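Local coordinates for protein ribosome biogenesis GTPase A (Thermotoga maritima, PDB 3CNL) that binds GTP, probably hydrolyses it, and is probably required for a late step of 50S ribosomal subunit assembly, at residues V102-V105 with G111-T114; I79-G84 with I116-G121; L19-T24 with K147-P152. All blocks are in the same frame, centred on the assembly; numbering follows the deposited sequence.

Contact 1: V102-V105 with G111-T114; sequences VLIV and GKST. With GNP (phosphoaminophosphonic acid-guanylate ester), chain B.
K112 lays the root of its side chain against the CG2 methyl of I104, with K112 CB 3.9 Å from I104 CG2, while the next part of the chain crosses the backbone of V105, K112 CD lying 3.6 Å from V105 C. The two side chains, I104 and K112, run antiparallel alongside each other, an apolar contact between the strand and the first turn of the helix. Bends at chi3 (-61°) and chi4 (-58°) then curl the lysine back, carrying its amine to the phosphates. NZ donates to GNP O1G at 2.8 Å and, in a bond modelled as unusually short, to O1B; the carbonyl of V107 is a third acceptor. Shortening this lysine to an alanine is likely to leave GNP O1G and O1B without their positive mate and open a gap beside V105. This is the strand, loop and helix of a P-loop (Walker A), with backbone amides pointing into the phosphates. K112 N reaches GNP O1B nearly straight (3.0 Å, 169°), and S113 grips GNP O2B doubly, its OG at 2.8 Å and its N at 2.9 Å. T114 does the same for the alpha-phosphate, with OG1 2.6 Å from O1A and its amide as second donor. G111, at the N-cap, has backbone angles that would jam any CB against the preceding carbonyl O. In the sheet, strand 101-106 runs between strands 24-30 and 147-154: I104 packs on V26 and V28, and K112, opening helix 112-120, also touches P152 and I154.

Contact 2: I79-G84 with I116-G121; sequences ITTHKG and INKLKG. With GNP (phosphoaminophosphonic acid-guanylate ester), chain B.
A chi1 of -163° sends the chain of K118 out beside its own carbonyl carbon, and a bend at chi3 (-69°) brings NZ to the backbone oxygens of H82 and K83. The residues it meets form the loop after strand 78-80, which probably corresponds to the guanine-recognition loop that closes the motif series of GTPases; in this circularly permuted fold it comes before the P-loop helix in sequence, yet packs beside it in space. K118 NZ donates to H82 O at 3.0 Å, arriving tilted out of the carbonyl plane, and more weakly to K83 O at 3.2 Å. The carbonyl of E85 is a further acceptor, while L90 of helix 87-94 packs on the K118 side chain. One ammonium group thus draws together the carbonyls of H82, K83 and E85, close in sequence, an arrangement probably favoured by the partial negative charge of the oxygens converging on it. The same loop reads the base. K83 N donates a hydrogen bond to GNP O6 at 2.6 Å, with an N-H...O angle of 153°, consistent with a backbone amide recognising guanine. Beyond this bond the extended K83 chain runs over one face of the guanine, its CB 3.5 Å from GNP C6 and its CD 3.7 Å from GNP C4. The terminal amine reaches toward the ribose, but its placing against O2' is doubtful because the atoms there are modelled too close. Nearer the strand, T81 turns toward the helix, its OG1 bonded also to the carboxylate of E85. Between the two sides sits a single water, which accepts from K118 NZ at 2.6 Å and donates to T81 OG1 at 3.1 Å.

Contact 3: L19-T24 with K147-P152; sequences LRLVNT and KILDTP
L149 spreads its two methyls over adjacent residues of the L19-V22 turn, CD1 meeting V22 CG1 at 3.7 Å and CD2 meeting L21 CD1 at 4.2 Å. The leucine adopts a relaxed conformation, with CG beside the backbone N (chi1 -73°) and chi2 near 171°, a shape that projects the fork from the strand toward the turn. V22 answers with the branch that stands opposite its own carbonyl carbon (chi1 -56°), and the two side chains pass at a slant. L21 meets the same leucine at about a right angle, methyl to methyl; it forms the solvent-facing margin of the contact, whereas V22 and L149 are buried. The type I beta turn from L19 to V22, closed by V22 N donating to L19 O at 3.1 Å, places L21 and V22 next to each other on the side facing the strand. K47 adds to this, its amine bonding the carbonyls of both L19 and V22. Just beyond the turn, T24 OG1 donates to N23 OD1 at 2.7 Å, and the side-chain amide of N23 is held at both ends, OD1 by R101 N and ND2 by L99 O. The contact is plain hydrophobic packing well away from the nucleotide. It joins the link between helix 13-19 and strand 24-30 to strand 147-154 across the intervening strand 101-106, whose L103 touches both V22 and L149. W139 of strand 139-141 also packs on V22 and L149, while I148 packs on L119 of helix 112-120.

The three contacts are nested along the chain: 19-24 with 147-152 closes the widest loop, 79-84 with 116-121 lies inside it, and 102-105 with 111-114 is innermost. All reach one mixed sheet within the CP-type G range. Contact 1 is centrally placed, its centre about 9 Å from the centres of both others, which are about 16 Å from each other. Contacts 1 and 2 share helix 112-120 and the bound GNP, one serving the phosphates and the other the base. Contacts 1 and 3 meet through neighbouring strands 101-106 and 147-154. The nucleotide site is thus built on the same sheet whose strands are packed against the 19-24 link, away from the GNP, in contact 3.

Contact 1: V102-V105 with G111-T114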
loop_
_atom_site.group_PDB
_atom_site.type_symbol
_atom_site.label_atom_id
_atom_site.label_comp_id
_atom_site.label_asym_id
_atom_site.label_seq_id
_atom_site.Cartn_x
_atom_site.Cartn_y
_atom_site.Cartn_z
ATOM N N VAL A 102 -1.210 -19.155 6.730
ATOM C CA VAL A 102 -1.389 -17.874 6.069
ATOM C C VAL A 102 -0.060 -17.243 5.629
ATOM O O VAL A 102 0.909 -17.231 6.384
ATOM C CB VAL A 102 -2.196 -16.903 6.996
ATOM C CG1 VAL A 102 -2.442 -15.554 6.332
ATOM C CG2 VAL A 102 -3.534 -17.543 7.439
ATOM N N LEU A 103 -0.037 -16.736 4.398
ATOM C CA LEU A 103 1.022 -15.829 3.944
ATOM C C LEU A 103 0.450 -14.419 3.839
ATOM O O LEU A 103 -0.590 -14.183 3.214
ATOM C CB LEU A 103 1.604 -16.259 2.588
ATOM C CG LEU A 103 2.595 -15.300 1.888
ATOM C CD1 LEU A 103 3.961 -15.234 2.576
ATOM C CD2 LEU A 103 2.793 -15.631 0.402
ATOM N N ILE A 104 1.139 -13.483 4.474
ATOM C CA ILE A 104 0.875 -12.062 4.281
ATOM C C ILE A 104 1.698 -11.597 3.069
ATOM O O ILE A 104 2.918 -11.773 3.055
ATOM C CB ILE A 104 1.316 -11.256 5.539
ATOM C CG1 ILE A 104 0.613 -11.756 6.804
ATOM C CG2 ILE A 104 1.094 -9.725 5.355
ATOM C CD1 ILE A 104 -0.913 -11.833 6.709
ATOM N N VAL A 105 1.053 -10.986 2.071
ATOM C CA VAL A 105 1.767 -10.534 0.874
ATOM C C VAL A 105 1.320 -9.132 0.393
ATOM O O VAL A 105 0.203 -8.691 0.673
ATOM C CB VAL A 105 1.616 -11.549 -0.291
ATOM C CG1 VAL A 105 0.221 -11.470 -0.903
ATOM C CG2 VAL A 105 2.645 -11.272 -1.364
ATOM N N GLY A 111 2.052 -1.958 4.710
ATOM C CA GLY A 111 1.796 -2.188 6.144
ATOM C C GLY A 111 1.945 -3.630 6.634
ATOM O O GLY A 111 1.407 -3.980 7.689
ATOM N N LYS A 112 2.698 -4.445 5.896
ATOM C CA LYS A 112 2.743 -5.894 6.128
ATOM C C LYS A 112 3.454 -6.282 7.420
ATOM O O LYS A 112 2.976 -7.165 8.149
ATOM C CB LYS A 112 3.374 -6.606 4.929
ATOM C CG LYS A 112 2.665 -6.305 3.603
ATOM C CD LYS A 112 3.344 -6.961 2.392
ATOM C CE LYS A 112 4.769 -6.492 2.189
ATOM N NZ LYS A 112 4.837 -5.018 2.006
ATOM N N SER A 113 4.581 -5.620 7.705
ATOM C CA SER A 113 5.360 -5.866 8.923
ATOM C C SER A 113 4.581 -5.445 10.165
ATOM O O SER A 113 4.583 -6.143 11.181
ATOM C CB SER A 113 6.680 -5.111 8.871
ATOM O OG SER A 113 7.463 -5.601 7.798
ATOM N N THR A 114 3.898 -4.311 10.049
ATOM C CA THR A 114 3.039 -3.789 11.084
ATOM C C THR A 114 1.892 -4.754 11.402
ATOM O O THR A 114 1.607 -5.021 12.573
ATOM C CB THR A 114 2.535 -2.382 10.677
ATOM O OG1 THR A 114 3.678 -1.528 10.478
ATOM C CG2 THR A 114 1.608 -1.776 11.751
HETATM P PG GNP B . 7.928 -3.133 3.141
HETATM O O1G GNP B . 7.496 -4.453 2.545
HETATM O O2G GNP B . 8.189 -2.080 2.080
HETATM O O3G GNP B . 9.096 -3.392 4.085
HETATM N N3B GNP B . 6.927 -2.408 4.134
HETATM P PB GNP B . 5.669 -3.007 4.874
HETATM O O1B GNP B . 4.641 -3.429 3.877
HETATM O O2B GNP B . 6.144 -4.065 5.815
HETATM O O3A GNP B . 5.099 -1.828 5.686
HETATM P PA GNP B . 5.389 -1.379 7.152
HETATM O O1A GNP B . 4.553 -2.131 8.102
HETATM O O2A GNP B . 6.829 -1.317 7.447
HETATM O "O5'" GNP B . 4.818 0.070 7.179
HETATM C "C5'" GNP B . 5.255 1.090 6.269
HETATM C "C4'" GNP B . 4.889 2.444 6.867
HETATM O "O4'" GNP B . 3.444 2.611 6.962
HETATM C "C3'" GNP B . 5.391 2.716 8.275
HETATM O "O3'" GNP B . 5.720 4.094 8.370
HETATM C "C2'" GNP B . 4.170 2.407 9.127
HETATM O "O2'" GNP B . 4.234 3.097 10.353
HETATM C "C1'" GNP B . 3.036 2.951 8.266
HETATM N N9 GNP B . 1.747 2.290 8.452
HETATM C C8 GNP B . 1.525 0.928 8.479
HETATM N N7 GNP B . 0.257 0.625 8.629
HETATM C C5 GNP B . -0.385 1.879 8.716
HETATM C C6 GNP B . -1.756 2.220 8.877
HETATM O O6 GNP B . -2.733 1.459 8.998
HETATM N N1 GNP B . -1.963 3.612 8.893
HETATM C C2 GNP B . -0.961 4.562 8.768
HETATM N N2 GNP B . -1.330 5.859 8.809
HETATM N N3 GNP B . 0.316 4.261 8.606
HETATM C C4 GNP B . 0.528 2.908 8.597
#

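Contact 2: I79-G84 with I116-G121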
loop_
_atom_site.group_PDB
_atom_site.type_symbol
_atom_site.label_atom_id
_atom_site.label_comp_id
_atom_site.label_asym_id
_atom_site.label_seq_id
_atom_site.Cartn_x
_atom_site.Cartn_y
_atom_site.Cartn_z
ATOM N N ILE A 79 -11.688 -6.969 3.566
ATOM C CA ILE A 79 -11.806 -6.299 4.850
ATOM C C ILE A 79 -11.060 -4.976 4.788
ATOM O O ILE A 79 -10.279 -4.755 3.870
ATOM C CB ILE A 79 -11.242 -7.150 6.008
ATOM C CG1 ILE A 79 -9.721 -7.308 5.889
ATOM C CG2 ILE A 79 -11.987 -8.512 6.083
ATOM C CD1 ILE A 79 -9.046 -7.824 7.138
ATOM N N THR A 80 -11.297 -4.099 5.758
ATOM C CA THR A 80 -10.546 -2.850 5.837
ATOM C C THR A 80 -9.996 -2.775 7.244
ATOM O O THR A 80 -10.612 -3.300 8.165
ATOM C CB THR A 80 -11.455 -1.635 5.620
ATOM O OG1 THR A 80 -12.491 -1.671 6.601
ATOM C CG2 THR A 80 -12.086 -1.654 4.208
ATOM N N THR A 81 -8.831 -2.152 7.413
ATOM C CA THR A 81 -8.237 -2.025 8.734
ATOM C C THR A 81 -7.217 -0.909 8.741
ATOM O O THR A 81 -7.023 -0.242 7.733
ATOM C CB THR A 81 -7.576 -3.342 9.204
ATOM O OG1 THR A 81 -7.274 -3.245 10.606
ATOM C CG2 THR A 81 -6.290 -3.624 8.424
ATOM N N HIS A 82 -6.602 -0.685 9.900
ATOM C CA HIS A 82 -5.528 0.288 10.048
ATOM C C HIS A 82 -4.702 -0.057 11.279
ATOM O O HIS A 82 -5.125 -0.857 12.109
ATOM C CB HIS A 82 -6.068 1.732 10.077
ATOM C CG HIS A 82 -6.780 2.110 11.346
ATOM N ND1 HIS A 82 -8.136 1.943 11.525
ATOM C CD2 HIS A 82 -6.324 2.685 12.484
ATOM C CE1 HIS A 82 -8.480 2.374 12.725
ATOM N NE2 HIS A 82 -7.397 2.827 13.326
ATOM N N LYS A 83 -3.507 0.520 11.339
ATOM C CA LYS A 83 -2.489 0.351 12.389
ATOM C C LYS A 83 -3.077 0.345 13.802
ATOM O O LYS A 83 -2.676 -0.447 14.665
ATOM C CB LYS A 83 -1.584 1.579 12.290
ATOM C CG LYS A 83 -0.125 1.393 12.467
ATOM C CD LYS A 83 0.545 2.758 12.340
ATOM C CE LYS A 83 2.041 2.647 12.130
ATOM N NZ LYS A 83 2.699 4.010 12.024
ATOM N N GLY A 84 -4.011 1.266 14.032
ATOM C CA GLY A 84 -4.519 1.549 15.374
ATOM C C GLY A 84 -5.745 0.761 15.783
ATOM O O GLY A 84 -6.259 0.940 16.893
ATOM N N ILE A 116 1.824 -8.098 10.801
ATOM C CA ILE A 116 2.437 -9.270 11.441
ATOM C C ILE A 116 2.753 -9.011 12.909
ATOM O O ILE A 116 2.481 -9.862 13.764
ATOM C CB ILE A 116 3.698 -9.744 10.671
ATOM C CG1 ILE A 116 3.289 -10.270 9.298
ATOM C CG2 ILE A 116 4.455 -10.840 11.440
ATOM C CD1 ILE A 116 4.445 -10.500 8.392
ATOM N N ASN A 117 3.310 -7.838 13.202
ATOM C CA ASN A 117 3.629 -7.493 14.578
ATOM C C ASN A 117 2.399 -7.509 15.479
ATOM O O ASN A 117 2.454 -8.049 16.585
ATOM C CB ASN A 117 4.343 -6.148 14.654
ATOM C CG ASN A 117 5.734 -6.189 14.059
ATOM O OD1 ASN A 117 6.252 -7.254 13.692
ATOM N ND2 ASN A 117 6.352 -5.015 13.954
ATOM N N LYS A 118 1.292 -6.937 15.000
ATOM C CA LYS A 118 0.013 -6.971 15.709
ATOM C C LYS A 118 -0.469 -8.409 15.918
ATOM O O LYS A 118 -0.760 -8.818 17.046
ATOM C CB LYS A 118 -1.046 -6.177 14.944
ATOM C CG LYS A 118 -2.270 -5.800 15.778
ATOM C CD LYS A 118 -3.374 -5.189 14.912
ATOM C CE LYS A 118 -3.005 -3.821 14.390
ATOM N NZ LYS A 118 -4.198 -3.131 13.850
ATOM N N LEU A 119 -0.535 -9.170 14.826
ATOM C CA LEU A 119 -0.916 -10.590 14.858
ATOM C C LEU A 119 -0.061 -11.434 15.819
ATOM O O LEU A 119 -0.588 -12.260 16.572
ATOM C CB LEU A 119 -0.841 -11.185 13.449
ATOM C CG LEU A 119 -2.071 -11.333 12.547
ATOM C CD1 LEU A 119 -3.170 -10.326 12.839
ATOM C CD2 LEU A 119 -1.654 -11.285 11.089
ATOM N N LYS A 120 1.250 -11.210 15.792
ATOM C CA LYS A 120 2.203 -11.988 16.582
ATOM C C LYS A 120 2.150 -11.636 18.073
ATOM O O LYS A 120 1.834 -12.489 18.911
ATOM C CB LYS A 120 3.608 -11.776 16.018
ATOM C CG LYS A 120 4.692 -12.718 16.506
ATOM C CD LYS A 120 5.836 -12.810 15.492
ATOM C CE LYS A 120 6.377 -11.437 15.100
ATOM N NZ LYS A 120 7.170 -11.481 13.835
ATOM N N GLY A 121 2.451 -10.378 18.389
ATOM C CA GLY A 121 2.579 -9.920 19.769
ATOM C C GLY A 121 3.938 -10.283 20.344
ATOM O O GLY A 121 4.939 -10.347 19.610
HETATM P PG GNP B . 7.928 -3.133 3.141
HETATM O O1G GNP B . 7.496 -4.453 2.545
HETATM O O2G GNP B . 8.189 -2.080 2.080
HETATM O O3G GNP B . 9.096 -3.392 4.085
HETATM N N3B GNP B . 6.927 -2.408 4.134
HETATM P PB GNP B . 5.669 -3.007 4.874
HETATM O O1B GNP B . 4.641 -3.429 3.877
HETATM O O2B GNP B . 6.144 -4.065 5.815
HETATM O O3A GNP B . 5.099 -1.828 5.686
HETATM P PA GNP B . 5.389 -1.379 7.152
HETATM O O1A GNP B . 4.553 -2.131 8.102
HETATM O O2A GNP B . 6.829 -1.317 7.447
HETATM O "O5'" GNP B . 4.818 0.070 7.179
HETATM C "C5'" GNP B . 5.255 1.090 6.269
HETATM C "C4'" GNP B . 4.889 2.444 6.867
HETATM O "O4'" GNP B . 3.444 2.611 6.962
HETATM C "C3'" GNP B . 5.391 2.716 8.275
HETATM O "O3'" GNP B . 5.720 4.094 8.370
HETATM C "C2'" GNP B . 4.170 2.407 9.127
HETATM O "O2'" GNP B . 4.234 3.097 10.353
HETATM C "C1'" GNP B . 3.036 2.951 8.266
HETATM N N9 GNP B . 1.747 2.290 8.452
HETATM C C8 GNP B . 1.525 0.928 8.479
HETATM N N7 GNP B . 0.257 0.625 8.629
HETATM C C5 GNP B . -0.385 1.879 8.716
HETATM C C6 GNP B . -1.756 2.220 8.877
HETATM O O6 GNP B . -2.733 1.459 8.998
HETATM N N1 GNP B . -1.963 3.612 8.893
HETATM C C2 GNP B . -0.961 4.562 8.768
HETATM N N2 GNP B . -1.330 5.859 8.809
HETATM N N3 GNP B . 0.316 4.261 8.606
HETATM C C4 GNP B . 0.528 2.908 8.597
HETATM O O HOH W 1 -4.362 -3.920 11.346
#

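Contact 3: L19-T24 with K147-P152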
loop_
_atom_site.group_PDB
_atom_site.type_symbol
_atom_site.label_atom_id
_atom_site.label_comp_id
_atom_site.label_asym_id
_atom_site.label_seq_id
_atom_site.Cartn_x
_atom_site.Cartn_y
_atom_site.Cartn_z
ATOM N N LEU A 19 4.404 -19.563 -1.400
ATOM C CA LEU A 19 3.001 -19.933 -1.601
ATOM C C LEU A 19 2.747 -21.414 -1.376
ATOM O O LEU A 19 1.656 -21.802 -0.949
ATOM C CB LEU A 19 2.554 -19.558 -3.017
ATOM C CG LEU A 19 1.535 -18.453 -3.315
ATOM C CD1 LEU A 19 1.188 -17.569 -2.126
ATOM C CD2 LEU A 19 2.037 -17.622 -4.494
ATOM N N ARG A 20 3.749 -22.244 -1.669
ATOM C CA ARG A 20 3.585 -23.693 -1.541
ATOM C C ARG A 20 3.397 -24.111 -0.084
ATOM O O ARG A 20 2.840 -25.168 0.197
ATOM C CB ARG A 20 4.763 -24.442 -2.185
ATOM C CG ARG A 20 4.819 -24.301 -3.701
ATOM C CD ARG A 20 5.587 -25.451 -4.337
ATOM N NE ARG A 20 6.982 -25.127 -4.615
ATOM C CZ ARG A 20 7.431 -24.672 -5.786
ATOM N NH1 ARG A 20 6.591 -24.467 -6.796
ATOM N NH2 ARG A 20 8.726 -24.413 -5.948
ATOM N N LEU A 21 3.868 -23.266 0.834
ATOM C CA LEU A 21 3.765 -23.531 2.271
ATOM C C LEU A 21 2.377 -23.250 2.847
ATOM O O LEU A 21 2.077 -23.639 3.987
ATOM C CB LEU A 21 4.805 -22.701 3.046
ATOM C CG LEU A 21 6.306 -22.913 2.830
ATOM C CD1 LEU A 21 7.080 -22.025 3.804
ATOM C CD2 LEU A 21 6.719 -24.375 3.020
ATOM N N VAL A 22 1.531 -22.573 2.071
ATOM C CA VAL A 22 0.305 -21.992 2.631
ATOM C C VAL A 22 -0.936 -22.374 1.879
ATOM O O VAL A 22 -0.867 -22.839 0.753
ATOM C CB VAL A 22 0.386 -20.440 2.715
ATOM C CG1 VAL A 22 1.612 -20.018 3.516
ATOM C CG2 VAL A 22 0.391 -19.799 1.313
ATOM N N ASN A 23 -2.081 -22.154 2.512
ATOM C CA ASN A 23 -3.373 -22.400 1.896
ATOM C C ASN A 23 -4.247 -21.143 1.890
ATOM O O ASN A 23 -5.333 -21.148 1.321
ATOM C CB ASN A 23 -4.094 -23.592 2.577
ATOM C CG ASN A 23 -4.411 -23.351 4.057
ATOM O OD1 ASN A 23 -4.581 -22.214 4.507
ATOM N ND2 ASN A 23 -4.505 -24.441 4.819
ATOM N N THR A 24 -3.744 -20.082 2.527
ATOM C CA THR A 24 -4.432 -18.806 2.657
ATOM C C THR A 24 -3.440 -17.647 2.419
ATOM O O THR A 24 -2.273 -17.730 2.809
ATOM C CB THR A 24 -5.076 -18.697 4.071
ATOM O OG1 THR A 24 -5.921 -19.835 4.287
ATOM C CG2 THR A 24 -5.894 -17.392 4.261
ATOM N N LYS A 147 -1.880 -20.963 11.722
ATOM C CA LYS A 147 -0.465 -20.660 11.548
ATOM C C LYS A 147 -0.274 -19.482 10.592
ATOM O O LYS A 147 -0.870 -19.460 9.514
ATOM C CB LYS A 147 0.260 -21.886 10.989
ATOM C CG LYS A 147 0.629 -22.916 12.037
ATOM C CD LYS A 147 1.336 -24.083 11.404
ATOM C CE LYS A 147 1.712 -25.113 12.443
ATOM N NZ LYS A 147 0.492 -25.729 13.047
ATOM N N ILE A 148 0.545 -18.507 10.996
ATOM C CA ILE A 148 0.906 -17.384 10.107
ATOM C C ILE A 148 2.434 -17.265 9.928
ATOM O O ILE A 148 3.159 -17.230 10.921
ATOM C CB ILE A 148 0.234 -16.049 10.577
ATOM C CG1 ILE A 148 -1.291 -16.258 10.691
ATOM C CG2 ILE A 148 0.530 -14.893 9.579
ATOM C CD1 ILE A 148 -2.017 -15.290 11.612
ATOM N N LEU A 149 2.917 -17.267 8.676
ATOM C CA LEU A 149 4.344 -17.026 8.378
ATOM C C LEU A 149 4.799 -15.690 8.936
ATOM O O LEU A 149 4.139 -14.677 8.716
ATOM C CB LEU A 149 4.618 -17.067 6.873
ATOM C CG LEU A 149 4.600 -18.437 6.195
ATOM C CD1 LEU A 149 4.667 -18.313 4.695
ATOM C CD2 LEU A 149 5.751 -19.310 6.703
ATOM N N ASP A 150 5.924 -15.680 9.649
ATOM C CA ASP A 150 6.338 -14.472 10.352
ATOM C C ASP A 150 7.030 -13.439 9.452
ATOM O O ASP A 150 7.401 -12.359 9.928
ATOM C CB ASP A 150 7.196 -14.791 11.603
ATOM C CG ASP A 150 8.572 -15.329 11.260
ATOM O OD1 ASP A 150 8.849 -15.676 10.083
ATOM O OD2 ASP A 150 9.399 -15.431 12.186
ATOM N N THR A 151 7.219 -13.785 8.176
ATOM C CA THR A 151 7.763 -12.849 7.183
ATOM C C THR A 151 6.833 -12.690 5.978
ATOM O O THR A 151 6.352 -13.686 5.418
ATOM C CB THR A 151 9.200 -13.223 6.709
ATOM O OG1 THR A 151 9.154 -14.286 5.744
ATOM C CG2 THR A 151 10.046 -13.659 7.867
ATOM N N PRO A 152 6.592 -11.432 5.553
ATOM C CA PRO A 152 5.713 -11.225 4.416
ATOM C C PRO A 152 6.420 -11.496 3.095
ATOM O O PRO A 152 7.649 -11.430 3.022
ATOM C CB PRO A 152 5.347 -9.740 4.526
ATOM C CG PRO A 152 6.509 -9.122 5.166
ATOM C CD PRO A 152 7.107 -10.160 6.092
#